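Local structure of putative uncharacterized protein (Pseudomonas phage 201phi2-1, 3R4V) at residues A[145-149]-A[195-199]; A[227-233]-A[245-251]. The protein is a phage tubulin-like protein, modelled here as a single chain with guanosine-5'-diphosphate and otherwise uncharacterized. All coordinates share one frame; numbering follows the deposited sequence.

Interaction 1 (A[145-149]-A[195-199])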
ATOM      1  N   HIS A 145      -8.674  13.585   8.477  1.00 19.85           N
ATOM      2  CA  HIS A 145      -7.691  14.183   9.368  1.00 20.86           C
ATOM      3  C   HIS A 145      -6.853  13.103  10.054  1.00 27.64           C
ATOM      4  O   HIS A 145      -6.875  12.952  11.267  1.00 26.94           O
ATOM      5  CB  HIS A 145      -8.372  15.090  10.411  1.00 22.13           C
ATOM      6  CG  HIS A 145      -7.443  16.107  10.991  1.00 26.02           C
ATOM      7  ND1 HIS A 145      -7.207  17.325  10.389  1.00 28.12           N
ATOM      8  CD2 HIS A 145      -6.643  16.061  12.081  1.00 28.33           C
ATOM      9  CE1 HIS A 145      -6.321  17.998  11.102  1.00 31.73           C
ATOM     10  NE2 HIS A 145      -5.965  17.254  12.134  1.00 35.91           N
ATOM     11  N   LEU A 146      -6.111  12.339   9.260  1.00 20.88           N
ATOM     12  CA  LEU A 146      -5.350  11.234   9.800  1.00 21.97           C
ATOM     13  C   LEU A 146      -4.179  11.002   8.862  1.00 18.48           C
ATOM     14  O   LEU A 146      -4.365  11.095   7.652  1.00 19.98           O
ATOM     15  CB  LEU A 146      -6.236   9.988   9.793  1.00 28.83           C
ATOM     16  CG  LEU A 146      -5.584   8.697  10.240  1.00 31.19           C
ATOM     17  CD1 LEU A 146      -5.393   8.773  11.744  1.00 38.34           C
ATOM     18  CD2 LEU A 146      -6.411   7.462   9.847  1.00 26.44           C
ATOM     19  N   PRO A 147      -2.984  10.715   9.406  1.00 13.47           N
ATOM     20  CA  PRO A 147      -1.889  10.363   8.486  1.00 11.45           C
ATOM     21  C   PRO A 147      -2.220   9.059   7.786  1.00 16.32           C
ATOM     22  O   PRO A 147      -2.730   8.123   8.406  1.00 21.93           O
ATOM     23  CB  PRO A 147      -0.689  10.151   9.412  1.00 19.26           C
ATOM     24  CG  PRO A 147      -1.067  10.904  10.692  1.00 18.85           C
ATOM     25  CD  PRO A 147      -2.541  10.723  10.810  1.00 20.77           C
ATOM     26  N   ILE A 148      -1.947   9.010   6.489  1.00 15.49           N
ATOM     27  CA  ILE A 148      -2.104   7.764   5.759  1.00 11.97           C
ATOM     28  C   ILE A 148      -0.711   7.281   5.431  1.00 14.46           C
ATOM     29  O   ILE A 148      -0.019   7.848   4.581  1.00 14.34           O
ATOM     30  CB  ILE A 148      -2.962   7.952   4.492  1.00 13.49           C
ATOM     31  CG1 ILE A 148      -4.392   8.388   4.873  1.00 17.79           C
ATOM     32  CG2 ILE A 148      -2.928   6.669   3.638  1.00 15.20           C
ATOM     33  CD1 ILE A 148      -5.227   7.347   5.641  1.00 14.59           C
ATOM     34  N   VAL A 149      -0.274   6.265   6.171  1.00 13.90           N
ATOM     35  CA  VAL A 149       1.134   5.907   6.251  1.00 11.88           C
ATOM     36  C   VAL A 149       1.358   4.714   5.358  1.00 15.23           C
ATOM     37  O   VAL A 149       0.750   3.676   5.557  1.00 15.60           O
ATOM     38  CB  VAL A 149       1.486   5.532   7.713  1.00 14.64           C
ATOM     39  CG1 VAL A 149       2.903   5.042   7.838  1.00 15.84           C
ATOM     40  CG2 VAL A 149       1.262   6.744   8.627  1.00 18.31           C
ATOM     41  N   VAL A 195       1.511   5.766  14.826  1.00 20.81           N
ATOM     42  CA  VAL A 195       1.023   5.864  13.451  1.00 20.37           C
ATOM     43  C   VAL A 195      -0.079   6.923  13.279  1.00 20.95           C
ATOM     44  O   VAL A 195      -0.200   7.537  12.206  1.00 23.05           O
ATOM     45  CB  VAL A 195       0.577   4.480  12.905  1.00 20.89           C
ATOM     46  CG1 VAL A 195      -0.717   4.009  13.567  1.00 21.71           C
ATOM     47  CG2 VAL A 195       0.427   4.550  11.403  1.00 19.97           C
ATOM     48  N   ARG A 196      -0.865   7.146  14.334  1.00 21.27           N
ATOM     49  CA  ARG A 196      -1.868   8.216  14.361  1.00 20.69           C
ATOM     50  C   ARG A 196      -1.290   9.442  15.082  1.00 22.77           C
ATOM     51  O   ARG A 196      -1.889   9.960  16.031  1.00 26.35           O
ATOM     52  CB  ARG A 196      -3.127   7.750  15.091  1.00 25.19           C
ATOM     53  CG  ARG A 196      -3.839   6.545  14.466  1.00 24.01           C
ATOM     54  CD  ARG A 196      -5.088   6.171  15.305  1.00 28.72           C
ATOM     55  NE  ARG A 196      -5.996   7.311  15.398  1.00 27.49           N
ATOM     56  CZ  ARG A 196      -6.912   7.593  14.481  1.00 29.87           C
ATOM     57  NH1 ARG A 196      -7.068   6.785  13.442  1.00 26.62           N
ATOM     58  NH2 ARG A 196      -7.678   8.667  14.604  1.00 33.14           N
ATOM     59  N   PHE A 197      -0.118   9.893  14.642  1.00 23.25           N
ATOM     60  CA  PHE A 197       0.628  10.895  15.402  1.00 24.38           C
ATOM     61  C   PHE A 197      -0.070  12.252  15.508  1.00 24.85           C
ATOM     62  O   PHE A 197       0.205  13.004  16.427  1.00 26.32           O
ATOM     63  CB  PHE A 197       2.068  11.045  14.892  1.00 23.91           C
ATOM     64  CG  PHE A 197       2.170  11.409  13.432  1.00 19.97           C
ATOM     65  CD1 PHE A 197       2.064  12.736  13.025  1.00 23.91           C
ATOM     66  CD2 PHE A 197       2.384  10.426  12.468  1.00 20.22           C
ATOM     67  CE1 PHE A 197       2.151  13.086  11.684  1.00 19.74           C
ATOM     68  CE2 PHE A 197       2.487  10.765  11.123  1.00 19.79           C
ATOM     69  CZ  PHE A 197       2.375  12.093  10.728  1.00 19.88           C
ATOM     70  N   THR A 198      -0.955  12.572  14.571  1.00 22.28           N
ATOM     71  CA  THR A 198      -1.700  13.838  14.644  1.00 27.01           C
ATOM     72  C   THR A 198      -2.747  13.871  15.763  1.00 30.04           C
ATOM     73  O   THR A 198      -3.275  14.934  16.087  1.00 33.14           O
ATOM     74  CB  THR A 198      -2.428  14.146  13.329  1.00 21.95           C
ATOM     75  OG1 THR A 198      -3.134  12.979  12.911  1.00 27.50           O
ATOM     76  CG2 THR A 198      -1.441  14.548  12.235  1.00 27.34           C
ATOM     77  N   ASP A 199      -3.060  12.723  16.352  1.00 26.27           N
ATOM     78  CA  ASP A 199      -4.068  12.693  17.414  1.00 28.01           C
ATOM     79  C   ASP A 199      -3.610  13.525  18.613  1.00 33.45           C
ATOM     80  O   ASP A 199      -4.397  14.276  19.195  1.00 39.89           O
ATOM     81  CB  ASP A 199      -4.360  11.256  17.859  1.00 36.52           C
ATOM     82  CG  ASP A 199      -5.392  10.567  16.984  1.00 37.01           C
ATOM     83  OD1 ASP A 199      -5.815  11.168  15.975  1.00 36.95           O
ATOM     84  OD2 ASP A 199      -5.769   9.417  17.304  1.00 34.31           O
TER
HETATM   85  O   HOH W   1      -5.561  12.987  13.952  1.00 34.27           O
HETATM   86  O   HOH W   2      -8.735  11.088  12.942  1.00 34.45           O
HETATM   87  O   HOH W   3      -2.581   7.139  10.910  1.00 18.64           O

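Interaction 2 (A[227-233]-A[245-251])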
ATOM      1  N   ILE A 227       9.320  12.000  11.356  1.00 19.22           N
ATOM      2  CA  ILE A 227       8.243  12.502  12.215  1.00 15.12           C
ATOM      3  C   ILE A 227       8.012  11.628  13.445  1.00 19.42           C
ATOM      4  O   ILE A 227       7.910  12.133  14.562  1.00 22.55           O
ATOM      5  CB  ILE A 227       6.909  12.563  11.443  1.00 20.00           C
ATOM      6  CG1 ILE A 227       7.070  13.420  10.185  1.00 14.64           C
ATOM      7  CG2 ILE A 227       5.767  13.063  12.349  1.00 21.16           C
ATOM      8  CD1 ILE A 227       5.904  13.272   9.199  1.00 19.78           C
ATOM      9  N   SER A 228       7.904  10.318  13.233  1.00 18.88           N
ATOM     10  CA  SER A 228       7.472   9.419  14.296  1.00 19.61           C
ATOM     11  C   SER A 228       8.200   8.086  14.156  1.00 24.37           C
ATOM     12  O   SER A 228       8.203   7.487  13.084  1.00 20.01           O
ATOM     13  CB  SER A 228       5.950   9.232  14.199  1.00 20.48           C
ATOM     14  OG  SER A 228       5.430   8.462  15.256  1.00 23.74           O
ATOM     15  N   GLN A 229       8.786   7.606  15.246  1.00 19.42           N
ATOM     16  CA  GLN A 229       9.763   6.526  15.169  1.00 22.96           C
ATOM     17  C   GLN A 229       9.430   5.457  16.201  1.00 27.06           C
ATOM     18  O   GLN A 229       9.126   5.779  17.345  1.00 29.97           O
ATOM     19  CB  GLN A 229      11.118   7.133  15.511  1.00 32.45           C
ATOM     20  CG  GLN A 229      12.355   6.431  15.019  1.00 42.79           C
ATOM     21  CD  GLN A 229      13.545   7.369  15.100  1.00 49.47           C
ATOM     22  OE1 GLN A 229      13.712   8.251  14.253  1.00 48.61           O
ATOM     23  NE2 GLN A 229      14.348   7.223  16.154  1.00 44.46           N
ATOM     24  N   LEU A 230       9.492   4.193  15.799  1.00 23.66           N
ATOM     25  CA  LEU A 230       9.364   3.084  16.746  1.00 24.73           C
ATOM     26  C   LEU A 230      10.548   2.145  16.533  1.00 26.06           C
ATOM     27  O   LEU A 230      10.800   1.731  15.408  1.00 27.78           O
ATOM     28  CB  LEU A 230       8.055   2.345  16.492  1.00 28.07           C
ATOM     29  CG  LEU A 230       7.218   1.925  17.692  1.00 39.98           C
ATOM     30  CD1 LEU A 230       5.757   1.814  17.303  1.00 31.89           C
ATOM     31  CD2 LEU A 230       7.735   0.605  18.245  1.00 42.99           C
ATOM     32  N   SER A 231      11.284   1.831  17.602  1.00 23.14           N
ATOM     33  CA  SER A 231      12.440   0.938  17.505  1.00 26.17           C
ATOM     34  C   SER A 231      12.250  -0.322  18.344  1.00 30.60           C
ATOM     35  O   SER A 231      11.807  -0.244  19.487  1.00 30.30           O
ATOM     36  CB  SER A 231      13.718   1.660  17.950  1.00 29.05           C
ATOM     37  OG  SER A 231      14.032   2.717  17.053  1.00 31.83           O
ATOM     38  N   LEU A 232      12.571  -1.480  17.762  1.00 28.83           N
ATOM     39  CA  LEU A 232      12.589  -2.735  18.506  1.00 30.45           C
ATOM     40  C   LEU A 232      14.023  -3.216  18.672  1.00 31.98           C
ATOM     41  O   LEU A 232      14.797  -3.201  17.720  1.00 31.82           O
ATOM     42  CB  LEU A 232      11.779  -3.807  17.782  1.00 25.53           C
ATOM     43  CG  LEU A 232      10.279  -3.516  17.626  1.00 28.71           C
ATOM     44  CD1 LEU A 232       9.595  -4.645  16.876  1.00 28.98           C
ATOM     45  CD2 LEU A 232       9.638  -3.300  18.995  1.00 29.11           C
ATOM     46  N   TYR A 233      14.374  -3.650  19.879  1.00 29.98           N
ATOM     47  CA  TYR A 233      15.714  -4.162  20.136  1.00 35.15           C
ATOM     48  C   TYR A 233      15.646  -5.515  20.825  1.00 37.45           C
ATOM     49  O   TYR A 233      14.885  -5.695  21.772  1.00 36.28           O
ATOM     50  CB  TYR A 233      16.498  -3.209  21.042  1.00 35.74           C
ATOM     51  CG  TYR A 233      16.866  -1.863  20.449  1.00 36.11           C
ATOM     52  CD1 TYR A 233      17.997  -1.720  19.657  1.00 38.07           C
ATOM     53  CD2 TYR A 233      16.100  -0.736  20.706  1.00 32.57           C
ATOM     54  CE1 TYR A 233      18.354  -0.493  19.131  1.00 38.25           C
ATOM     55  CE2 TYR A 233      16.449   0.504  20.187  1.00 32.84           C
ATOM     56  CZ  TYR A 233      17.577   0.616  19.396  1.00 34.29           C
ATOM     57  OH  TYR A 233      17.936   1.833  18.868  1.00 37.77           O
ATOM     58  N   PRO A 245      13.068  12.687  15.618  1.00 30.77           N
ATOM     59  CA  PRO A 245      11.619  12.614  15.411  1.00 27.78           C
ATOM     60  C   PRO A 245      10.860  13.355  16.503  1.00 29.14           C
ATOM     61  O   PRO A 245      11.401  13.599  17.584  1.00 32.50           O
ATOM     62  CB  PRO A 245      11.335  11.119  15.520  1.00 27.84           C
ATOM     63  CG  PRO A 245      12.396  10.611  16.422  1.00 35.44           C
ATOM     64  CD  PRO A 245      13.622  11.408  16.092  1.00 33.99           C
ATOM     65  N   ILE A 246       9.618  13.712  16.201  1.00 24.74           N
ATOM     66  CA  ILE A 246       8.717  14.343  17.146  1.00 26.14           C
ATOM     67  C   ILE A 246       8.211  13.330  18.158  1.00 28.65           C
ATOM     68  O   ILE A 246       7.975  13.661  19.320  1.00 34.10           O
ATOM     69  CB  ILE A 246       7.503  14.945  16.422  1.00 28.75           C
ATOM     70  CG1 ILE A 246       7.941  16.079  15.497  1.00 38.02           C
ATOM     71  CG2 ILE A 246       6.458  15.414  17.429  1.00 35.89           C
ATOM     72  CD1 ILE A 246       8.770  17.132  16.196  1.00 40.71           C
ATOM     73  N   TYR A 247       8.032  12.094  17.709  1.00 23.66           N
ATOM     74  CA  TYR A 247       7.544  11.034  18.580  1.00 22.53           C
ATOM     75  C   TYR A 247       8.493   9.855  18.459  1.00 31.56           C
ATOM     76  O   TYR A 247       8.901   9.501  17.364  1.00 22.84           O
ATOM     77  CB  TYR A 247       6.119  10.625  18.176  1.00 23.47           C
ATOM     78  CG  TYR A 247       5.575   9.430  18.936  1.00 26.79           C
ATOM     79  CD1 TYR A 247       4.795   9.598  20.080  1.00 30.41           C
ATOM     80  CD2 TYR A 247       5.827   8.135  18.502  1.00 27.42           C
ATOM     81  CE1 TYR A 247       4.294   8.512  20.771  1.00 34.12           C
ATOM     82  CE2 TYR A 247       5.334   7.037  19.190  1.00 30.54           C
ATOM     83  CZ  TYR A 247       4.563   7.232  20.319  1.00 40.78           C
ATOM     84  OH  TYR A 247       4.067   6.146  21.002  1.00 44.60           O
ATOM     85  N   ARG A 248       8.854   9.258  19.588  1.00 27.71           N
ATOM     86  CA  ARG A 248       9.806   8.153  19.614  0.61 30.40           C
ATOM     87  C   ARG A 248       9.400   7.141  20.685  1.00 34.04           C
ATOM     88  O   ARG A 248       9.089   7.545  21.806  1.00 35.62           O
ATOM     89  CB  ARG A 248      11.195   8.717  19.930  0.61 36.12           C
ATOM     90  CG  ARG A 248      12.202   7.717  20.463  0.61 42.48           C
ATOM     91  CD  ARG A 248      13.245   8.400  21.354  0.61 46.85           C
ATOM     92  NE  ARG A 248      13.854   9.574  20.731  0.61 44.59           N
ATOM     93  CZ  ARG A 248      14.842   9.521  19.843  0.61 41.65           C
ATOM     94  NH1 ARG A 248      15.330   8.348  19.464  0.61 49.98           N
ATOM     95  NH2 ARG A 248      15.340  10.638  19.329  0.61 36.52           N
ATOM     96  N   LYS A 249       9.424   5.851  20.354  1.00 29.95           N
ATOM     97  CA  LYS A 249       9.166   4.788  21.331  1.00 36.38           C
ATOM     98  C   LYS A 249      10.048   3.577  21.067  1.00 36.47           C
ATOM     99  O   LYS A 249      10.435   3.311  19.932  1.00 30.70           O
ATOM    100  CB  LYS A 249       7.698   4.347  21.311  1.00 35.33           C
ATOM    101  CG  LYS A 249       6.789   5.152  22.208  1.00 51.95           C
ATOM    102  CD  LYS A 249       6.964   4.777  23.670  1.00 60.83           C
ATOM    103  CE  LYS A 249       6.384   5.861  24.568  1.00 74.28           C
ATOM    104  NZ  LYS A 249       5.067   6.352  24.060  1.00 73.42           N
ATOM    105  N   VAL A 250      10.342   2.835  22.125  1.00 30.60           N
ATOM    106  CA  VAL A 250      11.170   1.638  22.015  1.00 34.39           C
ATOM    107  C   VAL A 250      10.492   0.421  22.645  1.00 38.11           C
ATOM    108  O   VAL A 250       9.859   0.524  23.695  1.00 44.07           O
ATOM    109  CB  VAL A 250      12.551   1.860  22.660  1.00 35.40           C
ATOM    110  CG1 VAL A 250      13.357   0.551  22.703  1.00 38.87           C
ATOM    111  CG2 VAL A 250      13.312   2.934  21.908  1.00 36.92           C
ATOM    112  N   GLY A 251      10.613  -0.728  21.987  1.00 35.23           N
ATOM    113  CA  GLY A 251      10.161  -1.990  22.550  1.00 31.67           C
ATOM    114  C   GLY A 251      11.299  -2.995  22.637  1.00 37.91           C
ATOM    115  O   GLY A 251      12.203  -2.994  21.799  1.00 34.91           O
TER

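Interaction 1 (A[145-149]-A[195-199])
F197 swings its ring over the pyrrolidine of P147 because its CG sits between the backbone N and the carbonyl carbon (chi1 57°), and T198 adopts the same kind of torsion (chi1 48°), which turns OG1 toward the proline. P147 CG lies 3.7 Å from the centroid of the F197 ring and 18° off the ring normal, the geometry of a CH-pi contact over the face. Beside it, T198 OG1 comes up against the CD corner of the proline ring, 3.1 Å from P147 CD. A second apolar touch, V149 CG2 to V195 CG2 at 3.6 Å, extends the packing along the start of strand 148-154.

The side chain of R196 bends at chi3, and L146 CD1 covers one face of its guanidinium, toward the rim, with CD1 only 3.1 Å from R196 NH1. The edge of the same group is used by D199: R196 NE donates to D199 OD2 at 2.8 Å in a salt bridge, nearly in the guanidinium plane but from above the carboxylate plane. R196 NH1 is bonded to A111 O, which ties the group to the loop before strand 113-119.

Polar links between the segments run through water. One molecule accepts from T198 OG1 at 2.6 Å and donates to both H145 O and D199 OD1; H145, with positive phi, is the C-prime residue of the Schellman motif that ends helix 124-144. The chemistry therefore separates into apolar packing around P147 and V149 and a guanidinium with L146 CD1 over one face and D199 at its edge, with water joining the helix end to T198 and D199.

Interaction 2 (A[227-233]-A[245-251])
Strands 228-233 and 247-251 run parallel, their axes 4.7 Å apart and 7° from alignment, and S228 pairs with Y247 through to L232 with G251. Seven backbone hydrogen bonds join the two segments. At the start, I227 O accepts two of them: Y247 N approaches in the carbonyl plane, whereas I246 N stands above it with a bent N-H...O angle of 130°. Farther along the bonds straighten, and G251 N meets S231 O at 2.8 Å nearly along the C=O axis.

Q229, S231, R248 and V250 share one face. Q229 holds CG anti to its backbone N (chi1 -157°) and extends across P245, putting OE1 3.5 Å from P245 CG. Its NE2 makes a weak bond to F242 O, which R248 NH1 also reaches in one of the two modelled conformers of that arginine, a placement that stays tentative. At the far end V250 CG1 reaches the edge of the Y233 ring, 3.6 Å from Y233 CD2 and near the ring plane. S231 OG bonds H266 ND1 of the neighbouring strand.

On the other face S228 OG comes within 3.3 Å of Y247 CD2 and is hydrogen-bonded to W194 O. K249 NZ donates to Y247 OH at 3.2 Å and forms a salt bridge with D190, so both of these polar ends lie toward helix 188-195. L232 CD2 rests 3.8 Å from G251 CA, close over a residue without a side chain. The chemistry implies a pairing carried mainly by backbone bonds, with 247-252 the outermost strand on this side of the chain's sheet and its polar side chains anchored to flanking loop and helix.

How the interactions relate
From the N terminus, interaction 1 comes first: it closes a loop of 45 residues, largely helical, bringing the chain after helix 188-195 back to the start of strand 148-154. Interaction 2 opens later and closes a much shorter connection of 11 residues without helix or strand, so the two are in series and neither nest nor cross. Both reach the same mixed sheet, with strands 208-214 and 264-270 lying between 148-154 and 228-233. Their centres are 15 Å apart, yet they touch: F197 CE1 packs against I227 CG2 at 3.7 Å. Through F197, the loop after helix 188-195 thus joins the 145-149 region to the start of strand 228-233, next to the edge strand 247-252.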